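Local coordinates for protein putative platelet activating factor (PDB 2HSJ) that is of unknown function but is probably a GDSL-like esterase or lipase that hydrolyses carboxylic ester bonds, at residues D[42-54]-D[195-209]. Numbering follows the deposited sequence.
Sequences DSIVEYYPLQELF and LHLSIAGYQALSKSL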
ATOM      1  N   ASP D  42       6.151  -8.704  23.275  1.00 11.61           N
ATOM      2  CA  ASP D  42       5.794 -10.006  23.859  1.00 12.14           C
ATOM      3  C   ASP D  42       4.354 -10.412  23.540  1.00 12.29           C
ATOM      4  O   ASP D  42       3.833 -10.050  22.477  1.00 10.94           O
ATOM      5  CB  ASP D  42       6.069  -9.962  25.384  1.00 13.32           C
ATOM      6  CG  ASP D  42       5.315  -8.832  26.102  1.00 17.59           C
ATOM      7  OD1 ASP D  42       4.289  -8.338  25.554  1.00 20.53           O
ATOM      8  OD2 ASP D  42       5.731  -8.436  27.236  1.00 15.83           O
ATOM      9  N   SER D  43       3.698 -11.171  24.411  1.00 12.08           N
ATOM     10  CA  SER D  43       2.345 -11.672  24.105  1.00 12.34           C
ATOM     11  C   SER D  43       1.359 -10.540  23.830  1.00 12.11           C
ATOM     12  O   SER D  43       0.468 -10.682  23.023  1.00 12.18           O
ATOM     13  CB  SER D  43       1.791 -12.484  25.289  1.00 14.05           C
ATOM     14  OG  SER D  43       2.722 -13.446  25.710  1.00 18.41           O
ATOM     15  N   ILE D  44       1.448  -9.461  24.596  1.00 11.46           N
ATOM     16  CA  ILE D  44       0.502  -8.364  24.434  1.00 12.92           C
ATOM     17  C   ILE D  44       0.564  -7.822  23.003  1.00 12.11           C
ATOM     18  O   ILE D  44      -0.449  -7.433  22.436  1.00 11.95           O
ATOM     19  CB  ILE D  44       0.756  -7.240  25.466  1.00 13.88           C
ATOM     20  CG1 ILE D  44       0.817  -7.807  26.879  1.00 19.01           C
ATOM     21  CG2 ILE D  44      -0.272  -6.099  25.321  1.00 15.00           C
ATOM     22  CD1 ILE D  44      -0.422  -8.389  27.323  1.00 22.15           C
ATOM     23  N   VAL D  45       1.762  -7.777  22.428  1.00 11.03           N
ATOM     24  CA  VAL D  45       1.903  -7.414  21.008  1.00 10.25           C
ATOM     25  C   VAL D  45       1.383  -8.520  20.091  1.00 10.06           C
ATOM     26  O   VAL D  45       0.601  -8.239  19.182  1.00 10.51           O
ATOM     27  CB  VAL D  45       3.376  -7.088  20.669  1.00 10.36           C
ATOM     28  CG1 VAL D  45       3.491  -6.692  19.192  1.00 10.23           C
ATOM     29  CG2 VAL D  45       3.886  -5.963  21.604  1.00 11.86           C
ATOM     30  N   GLU D  46       1.832  -9.763  20.294  1.00  9.89           N
ATOM     31  CA  GLU D  46       1.401 -10.832  19.384  1.00  9.38           C
ATOM     32  C   GLU D  46      -0.117 -10.904  19.227  1.00 10.43           C
ATOM     33  O   GLU D  46      -0.655 -11.122  18.110  1.00 10.83           O
ATOM     34  CB  GLU D  46       1.915 -12.222  19.820  1.00 10.54           C
ATOM     35  CG  GLU D  46       1.629 -13.228  18.723  1.00 11.89           C
ATOM     36  CD  GLU D  46       1.909 -14.664  19.065  1.00 15.26           C
ATOM     37  OE1 GLU D  46       2.753 -14.967  19.953  1.00 14.21           O
ATOM     38  OE2 GLU D  46       1.251 -15.529  18.413  1.00 15.41           O
ATOM     39  N   TYR D  47      -0.810 -10.708  20.350  1.00 10.50           N
ATOM     40  CA  TYR D  47      -2.270 -10.877  20.379  1.00 11.19           C
ATOM     41  C   TYR D  47      -3.045  -9.589  20.106  1.00 11.59           C
ATOM     42  O   TYR D  47      -4.308  -9.580  20.114  1.00 12.21           O
ATOM     43  CB  TYR D  47      -2.743 -11.451  21.728  1.00 13.23           C
ATOM     44  CG  TYR D  47      -2.014 -12.679  22.223  1.00 14.64           C
ATOM     45  CD1 TYR D  47      -1.492 -13.622  21.337  1.00 13.94           C
ATOM     46  CD2 TYR D  47      -1.906 -12.917  23.600  1.00 16.98           C
ATOM     47  CE1 TYR D  47      -0.822 -14.798  21.829  1.00 14.98           C
ATOM     48  CE2 TYR D  47      -1.258 -14.047  24.080  1.00 18.27           C
ATOM     49  CZ  TYR D  47      -0.721 -14.968  23.193  1.00 16.52           C
ATOM     50  OH  TYR D  47      -0.077 -16.078  23.724  1.00 19.59           O
ATOM     51  N   TYR D  48      -2.333  -8.512  19.817  1.00 10.79           N
ATOM     52  CA  TYR D  48      -2.947  -7.204  19.616  1.00 10.43           C
ATOM     53  C   TYR D  48      -3.685  -7.168  18.287  1.00 10.90           C
ATOM     54  O   TYR D  48      -3.062  -7.394  17.223  1.00 10.33           O
ATOM     55  CB  TYR D  48      -1.817  -6.185  19.578  1.00 10.66           C
ATOM     56  CG  TYR D  48      -2.191  -4.724  19.880  1.00 10.04           C
ATOM     57  CD1 TYR D  48      -1.341  -3.948  20.658  1.00 10.71           C
ATOM     58  CD2 TYR D  48      -3.375  -4.137  19.414  1.00 11.66           C
ATOM     59  CE1 TYR D  48      -1.612  -2.632  20.938  1.00 10.50           C
ATOM     60  CE2 TYR D  48      -3.679  -2.762  19.680  1.00  9.95           C
ATOM     61  CZ  TYR D  48      -2.789  -2.040  20.496  1.00  9.91           C
ATOM     62  OH  TYR D  48      -3.045  -0.703  20.785  1.00 10.95           O
ATOM     63  N   PRO D  49      -5.001  -6.870  18.311  1.00 10.34           N
ATOM     64  CA  PRO D  49      -5.750  -6.732  17.040  1.00 10.27           C
ATOM     65  C   PRO D  49      -5.496  -5.396  16.423  1.00 11.13           C
ATOM     66  O   PRO D  49      -6.326  -4.492  16.419  1.00 10.31           O
ATOM     67  CB  PRO D  49      -7.225  -6.883  17.453  1.00 10.65           C
ATOM     68  CG  PRO D  49      -7.251  -6.416  18.893  1.00 13.36           C
ATOM     69  CD  PRO D  49      -5.870  -6.707  19.501  1.00 10.42           C
ATOM     70  N   LEU D  50      -4.312  -5.261  15.845  1.00 10.42           N
ATOM     71  CA  LEU D  50      -3.899  -3.962  15.310  1.00 10.70           C
ATOM     72  C   LEU D  50      -4.786  -3.415  14.194  1.00 10.59           C
ATOM     73  O   LEU D  50      -5.142  -2.240  14.196  1.00 11.98           O
ATOM     74  CB  LEU D  50      -2.461  -4.059  14.820  1.00 11.70           C
ATOM     75  CG  LEU D  50      -1.446  -4.351  15.903  1.00 11.61           C
ATOM     76  CD1 LEU D  50      -0.107  -4.832  15.282  1.00 13.43           C
ATOM     77  CD2 LEU D  50      -1.213  -3.137  16.750  1.00 14.42           C
ATOM     78  N   GLN D  51      -5.078  -4.278  13.224  1.00  9.82           N
ATOM     79  CA  GLN D  51      -5.887  -3.846  12.078  1.00 10.81           C
ATOM     80  C   GLN D  51      -7.234  -3.327  12.532  1.00 10.11           C
ATOM     81  O   GLN D  51      -7.685  -2.275  12.091  1.00 10.93           O
ATOM     82  CB  GLN D  51      -6.115  -5.025  11.137  1.00 11.43           C
ATOM     83  CG  GLN D  51      -7.012  -4.720   9.978  1.00 13.75           C
ATOM     84  CD  GLN D  51      -7.539  -5.983   9.350  1.00 13.81           C
ATOM     85  OE1 GLN D  51      -8.013  -6.887  10.037  1.00 13.65           O
ATOM     86  NE2 GLN D  51      -7.491  -6.040   8.023  1.00 14.50           N
ATOM     87  N   GLU D  52      -7.912  -4.120  13.373  1.00  9.33           N
ATOM     88  CA  GLU D  52      -9.293  -3.786  13.702  1.00  8.73           C
ATOM     89  C   GLU D  52      -9.422  -2.636  14.697  1.00  9.63           C
ATOM     90  O   GLU D  52     -10.518  -2.063  14.814  1.00  9.99           O
ATOM     91  CB  GLU D  52     -10.047  -5.039  14.145  1.00  9.45           C
ATOM     92  CG  GLU D  52     -10.133  -6.050  13.041  1.00 10.59           C
ATOM     93  CD  GLU D  52     -10.980  -7.230  13.456  1.00 12.35           C
ATOM     94  OE1 GLU D  52     -12.220  -7.149  13.391  1.00 11.36           O
ATOM     95  OE2 GLU D  52     -10.397  -8.246  13.900  1.00 14.50           O
ATOM     96  N   LEU D  53      -8.333  -2.312  15.391  1.00  9.45           N
ATOM     97  CA  LEU D  53      -8.411  -1.182  16.346  1.00 10.85           C
ATOM     98  C   LEU D  53      -7.737   0.090  15.846  1.00 11.17           C
ATOM     99  O   LEU D  53      -8.120   1.193  16.280  1.00 10.98           O
ATOM    100  CB  LEU D  53      -7.883  -1.594  17.728  1.00 11.21           C
ATOM    101  CG  LEU D  53      -8.695  -2.726  18.381  1.00 12.68           C
ATOM    102  CD1 LEU D  53      -8.060  -3.045  19.734  1.00 12.75           C
ATOM    103  CD2 LEU D  53     -10.171  -2.382  18.584  1.00 11.96           C
ATOM    104  N   PHE D  54      -6.708  -0.036  14.999  1.00 10.91           N
ATOM    105  CA  PHE D  54      -6.089   1.171  14.404  1.00 11.87           C
ATOM    106  C   PHE D  54      -6.545   1.465  12.969  1.00 12.89           C
ATOM    107  O   PHE D  54      -6.411   2.586  12.480  1.00 15.69           O
ATOM    108  CB  PHE D  54      -4.565   1.042  14.408  1.00 11.62           C
ATOM    109  CG  PHE D  54      -3.930   1.157  15.775  1.00 12.86           C
ATOM    110  CD1 PHE D  54      -4.026   2.352  16.508  1.00 11.18           C
ATOM    111  CD2 PHE D  54      -3.216   0.091  16.302  1.00 14.75           C
ATOM    112  CE1 PHE D  54      -3.420   2.452  17.755  1.00 13.57           C
ATOM    113  CE2 PHE D  54      -2.597   0.158  17.540  1.00 14.55           C
ATOM    114  CZ  PHE D  54      -2.688   1.358  18.280  1.00 13.47           C
ATOM    115  N   LEU D 195      -3.169 -10.114  33.565  1.00 11.42           N
ATOM    116  CA  LEU D 195      -1.939  -9.755  32.847  1.00 11.49           C
ATOM    117  C   LEU D 195      -2.228  -9.385  31.378  1.00 11.31           C
ATOM    118  O   LEU D 195      -1.825  -8.329  30.904  1.00 12.19           O
ATOM    119  CB  LEU D 195      -0.956 -10.928  32.931  1.00 12.10           C
ATOM    120  CG  LEU D 195       0.315 -10.861  32.093  1.00 14.78           C
ATOM    121  CD1 LEU D 195       1.205  -9.718  32.537  1.00 14.69           C
ATOM    122  CD2 LEU D 195       1.026 -12.198  32.216  1.00 17.75           C
ATOM    123  N   HIS D 196      -2.885 -10.282  30.650  1.00 10.48           N
ATOM    124  CA  HIS D 196      -3.261 -10.031  29.263  1.00 10.52           C
ATOM    125  C   HIS D 196      -4.476  -9.123  29.136  1.00 10.10           C
ATOM    126  O   HIS D 196      -5.312  -9.022  30.065  1.00 10.17           O
ATOM    127  CB  HIS D 196      -3.556 -11.364  28.577  1.00 11.71           C
ATOM    128  CG  HIS D 196      -2.351 -12.236  28.476  1.00 14.02           C
ATOM    129  ND1 HIS D 196      -2.063 -13.210  29.411  1.00 17.25           N
ATOM    130  CD2 HIS D 196      -1.329 -12.240  27.587  1.00 17.78           C
ATOM    131  CE1 HIS D 196      -0.918 -13.786  29.091  1.00 18.49           C
ATOM    132  NE2 HIS D 196      -0.456 -13.224  27.987  1.00 19.90           N
ATOM    133  N   LEU D 197      -4.572  -8.464  27.990  1.00  9.78           N
ATOM    134  CA  LEU D 197      -5.614  -7.478  27.800  1.00 10.45           C
ATOM    135  C   LEU D 197      -6.859  -8.071  27.176  1.00 10.68           C
ATOM    136  O   LEU D 197      -6.768  -8.933  26.280  1.00 10.61           O
ATOM    137  CB  LEU D 197      -5.103  -6.343  26.916  1.00 10.45           C
ATOM    138  CG  LEU D 197      -3.938  -5.526  27.472  1.00 10.21           C
ATOM    139  CD1 LEU D 197      -3.670  -4.344  26.555  1.00 11.60           C
ATOM    140  CD2 LEU D 197      -4.172  -4.992  28.915  1.00 10.12           C
ATOM    141  N   SER D 198      -8.016  -7.604  27.639  1.00 10.07           N
ATOM    142  CA  SER D 198      -9.286  -7.858  26.937  1.00  9.98           C
ATOM    143  C   SER D 198      -9.391  -6.934  25.721  1.00 10.09           C
ATOM    144  O   SER D 198      -8.580  -6.022  25.537  1.00 10.24           O
ATOM    145  CB  SER D 198     -10.437  -7.536  27.890  1.00 10.75           C
ATOM    146  OG  SER D 198     -10.412  -6.129  28.150  1.00 10.90           O
ATOM    147  N   ILE D 199     -10.423  -7.113  24.905  1.00  9.73           N
ATOM    148  CA  ILE D 199     -10.637  -6.184  23.811  1.00  9.72           C
ATOM    149  C   ILE D 199     -10.853  -4.728  24.300  1.00  9.52           C
ATOM    150  O   ILE D 199     -10.320  -3.782  23.691  1.00 10.32           O
ATOM    151  CB  ILE D 199     -11.741  -6.704  22.846  1.00  9.83           C
ATOM    152  CG1 ILE D 199     -11.243  -7.939  22.073  1.00 11.39           C
ATOM    153  CG2 ILE D 199     -12.193  -5.594  21.906  1.00 11.22           C
ATOM    154  CD1 ILE D 199      -9.937  -7.693  21.297  1.00 10.68           C
ATOM    155  N   ALA D 200     -11.606  -4.555  25.395  1.00  9.78           N
ATOM    156  CA  ALA D 200     -11.752  -3.194  25.972  1.00  9.40           C
ATOM    157  C   ALA D 200     -10.387  -2.633  26.370  1.00  9.41           C
ATOM    158  O   ALA D 200     -10.120  -1.449  26.161  1.00  9.97           O
ATOM    159  CB  ALA D 200     -12.671  -3.207  27.187  1.00 11.11           C
ATOM    160  N   GLY D 201      -9.528  -3.485  26.931  1.00  9.20           N
ATOM    161  CA  GLY D 201      -8.153  -3.087  27.273  1.00 10.43           C
ATOM    162  C   GLY D 201      -7.360  -2.653  26.054  1.00 10.36           C
ATOM    163  O   GLY D 201      -6.727  -1.595  26.047  1.00 10.69           O
ATOM    164  N   TYR D 202      -7.406  -3.465  24.997  1.00 10.46           N
ATOM    165  CA  TYR D 202      -6.725  -3.073  23.755  1.00  9.17           C
ATOM    166  C   TYR D 202      -7.309  -1.799  23.141  1.00  9.59           C
ATOM    167  O   TYR D 202      -6.592  -0.981  22.545  1.00  9.90           O
ATOM    168  CB  TYR D 202      -6.769  -4.219  22.738  1.00 10.21           C
ATOM    169  CG  TYR D 202      -5.722  -5.290  22.951  1.00  8.65           C
ATOM    170  CD1 TYR D 202      -4.364  -4.996  22.747  1.00 10.62           C
ATOM    171  CD2 TYR D 202      -6.084  -6.607  23.243  1.00  9.07           C
ATOM    172  CE1 TYR D 202      -3.382  -5.960  22.905  1.00  9.83           C
ATOM    173  CE2 TYR D 202      -5.102  -7.601  23.399  1.00  9.23           C
ATOM    174  CZ  TYR D 202      -3.757  -7.263  23.205  1.00 10.47           C
ATOM    175  OH  TYR D 202      -2.789  -8.217  23.354  1.00 11.68           O
ATOM    176  N   GLN D 203      -8.611  -1.610  23.274  1.00  9.03           N
ATOM    177  CA  GLN D 203      -9.207  -0.395  22.715  1.00  9.96           C
ATOM    178  C   GLN D 203      -8.646   0.817  23.465  1.00 10.09           C
ATOM    179  O   GLN D 203      -8.331   1.857  22.869  1.00 10.91           O
ATOM    180  CB  GLN D 203     -10.739  -0.455  22.842  1.00 10.32           C
ATOM    181  CG  GLN D 203     -11.400   0.794  22.297  1.00 12.23           C
ATOM    182  CD  GLN D 203     -12.890   0.738  22.437  1.00 12.88           C
ATOM    183  OE1 GLN D 203     -13.406   0.437  23.521  1.00 13.86           O
ATOM    184  NE2 GLN D 203     -13.604   1.069  21.348  1.00 14.52           N
ATOM    185  N   ALA D 204      -8.561   0.672  24.788  1.00 10.48           N
ATOM    186  CA  ALA D 204      -8.068   1.784  25.631  1.00 10.46           C
ATOM    187  C   ALA D 204      -6.594   2.057  25.342  1.00 11.67           C
ATOM    188  O   ALA D 204      -6.176   3.221  25.253  1.00 12.37           O
ATOM    189  CB  ALA D 204      -8.257   1.441  27.098  1.00 10.71           C
ATOM    190  N   LEU D 205      -5.807   0.989  25.199  1.00 11.30           N
ATOM    191  CA  LEU D 205      -4.389   1.120  24.845  1.00 11.78           C
ATOM    192  C   LEU D 205      -4.234   1.826  23.504  1.00 12.23           C
ATOM    193  O   LEU D 205      -3.403   2.719  23.351  1.00 13.35           O
ATOM    194  CB  LEU D 205      -3.708  -0.265  24.814  1.00 10.58           C
ATOM    195  CG  LEU D 205      -2.210  -0.289  24.437  1.00 12.09           C
ATOM    196  CD1 LEU D 205      -1.360   0.648  25.335  1.00 12.66           C
ATOM    197  CD2 LEU D 205      -1.687  -1.717  24.458  1.00 13.99           C
ATOM    198  N   SER D 206      -5.070   1.452  22.536  1.00 11.10           N
ATOM    199  CA  SER D 206      -5.001   2.046  21.215  1.00 12.10           C
ATOM    200  C   SER D 206      -5.315   3.547  21.231  1.00 12.33           C
ATOM    201  O   SER D 206      -4.664   4.350  20.540  1.00 12.61           O
ATOM    202  CB  SER D 206      -5.965   1.309  20.285  1.00 11.44           C
ATOM    203  OG  SER D 206      -5.592  -0.046  20.178  1.00 12.24           O
ATOM    204  N   LYS D 207      -6.306   3.927  22.030  1.00 12.63           N
ATOM    205  CA  LYS D 207      -6.655   5.339  22.147  1.00 13.66           C
ATOM    206  C   LYS D 207      -5.465   6.121  22.740  1.00 13.20           C
ATOM    207  O   LYS D 207      -5.149   7.220  22.271  1.00 14.40           O
ATOM    208  CB  LYS D 207      -7.884   5.483  23.037  1.00 14.43           C
ATOM    209  CG  LYS D 207      -8.370   6.907  23.242  1.00 17.45           C
ATOM    210  CD  LYS D 207      -9.679   6.862  24.037  1.00 19.38           C
ATOM    211  CE  LYS D 207      -9.844   8.069  24.941  1.00 24.17           C
ATOM    212  NZ  LYS D 207     -10.598   9.181  24.307  1.00 29.74           N
ATOM    213  N   SER D 208      -4.783   5.539  23.722  1.00 13.24           N
ATOM    214  CA  SER D 208      -3.629   6.225  24.306  1.00 15.41           C
ATOM    215  C   SER D 208      -2.446   6.283  23.340  1.00 14.76           C
ATOM    216  O   SER D 208      -1.673   7.241  23.402  1.00 15.80           O
ATOM    217  CB  SER D 208      -3.200   5.570  25.610  1.00 15.95           C
ATOM    218  OG  SER D 208      -2.632   4.305  25.368  1.00 22.92           O
ATOM    219  N   LEU D 209      -2.312   5.293  22.441  1.00 13.53           N
ATOM    220  CA  LEU D 209      -1.155   5.239  21.511  1.00 13.31           C
ATOM    221  C   LEU D 209      -1.329   6.030  20.222  1.00 14.99           C
ATOM    222  O   LEU D 209      -0.338   6.304  19.542  1.00 15.54           O
ATOM    223  CB  LEU D 209      -0.826   3.790  21.104  1.00 12.69           C
ATOM    224  CG  LEU D 209      -0.286   2.895  22.212  1.00 12.82           C
ATOM    225  CD1 LEU D 209      -0.145   1.461  21.686  1.00 14.47           C
ATOM    226  CD2 LEU D 209       1.058   3.422  22.736  1.00 13.50           C
TER
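Y202 of helix 199-209 lays its ring between I44, Y48 and P49, and this is the tightly packed part of the contact. Its hydroxyl donates to the carbonyl of I44: OH lies 2.6 Å from I44 O, near the ring plane, with a C=O...donor angle of 119°. P49 covers one face of the same ring in a CH-pi contact, its CD 3.8 Å from the centroid of Y202; L197 CB lies over the opposite face. The Y48 ring meets Y202 obliquely, planes at 45°, with Y202 CD1 above its centre and L50 CD2 on its other face. With CG anti to the backbone N (chi1 -159°), Y48 reaches across to the helix, where its OH donates to S206 OG at 2.7 Å. That oxygen in turn donates to Y202 O, which S206 N approaches from the other face of the carbonyl, so a relay of two bonds ties Y48 to the helix backbone. At the root of the Y202 ring, L53 CD1 closes on Y202 CB at 3.5 Å.

S43 and H196, at the positions expected for the nucleophile and the catalytic base of an SGNH hydrolase, meet through S43 CB, 3.6 Å from H196 NE2, while S43 OG bonds to G67 N. Packing is looser at the Y47 edge, where Y47 CE2 comes no nearer than 3.9 Å to H196 CD2, and at solvent-exposed Q203, which points away from 42-54, its side chain no nearer than 4.7 Å, beside I30 of the second subunit. Inward, L209 on F39 and F90 ties helix 199-209 to central strands 37-41 and 88-92, while I44 on L92 ties helix 43-46 to strand 88-92.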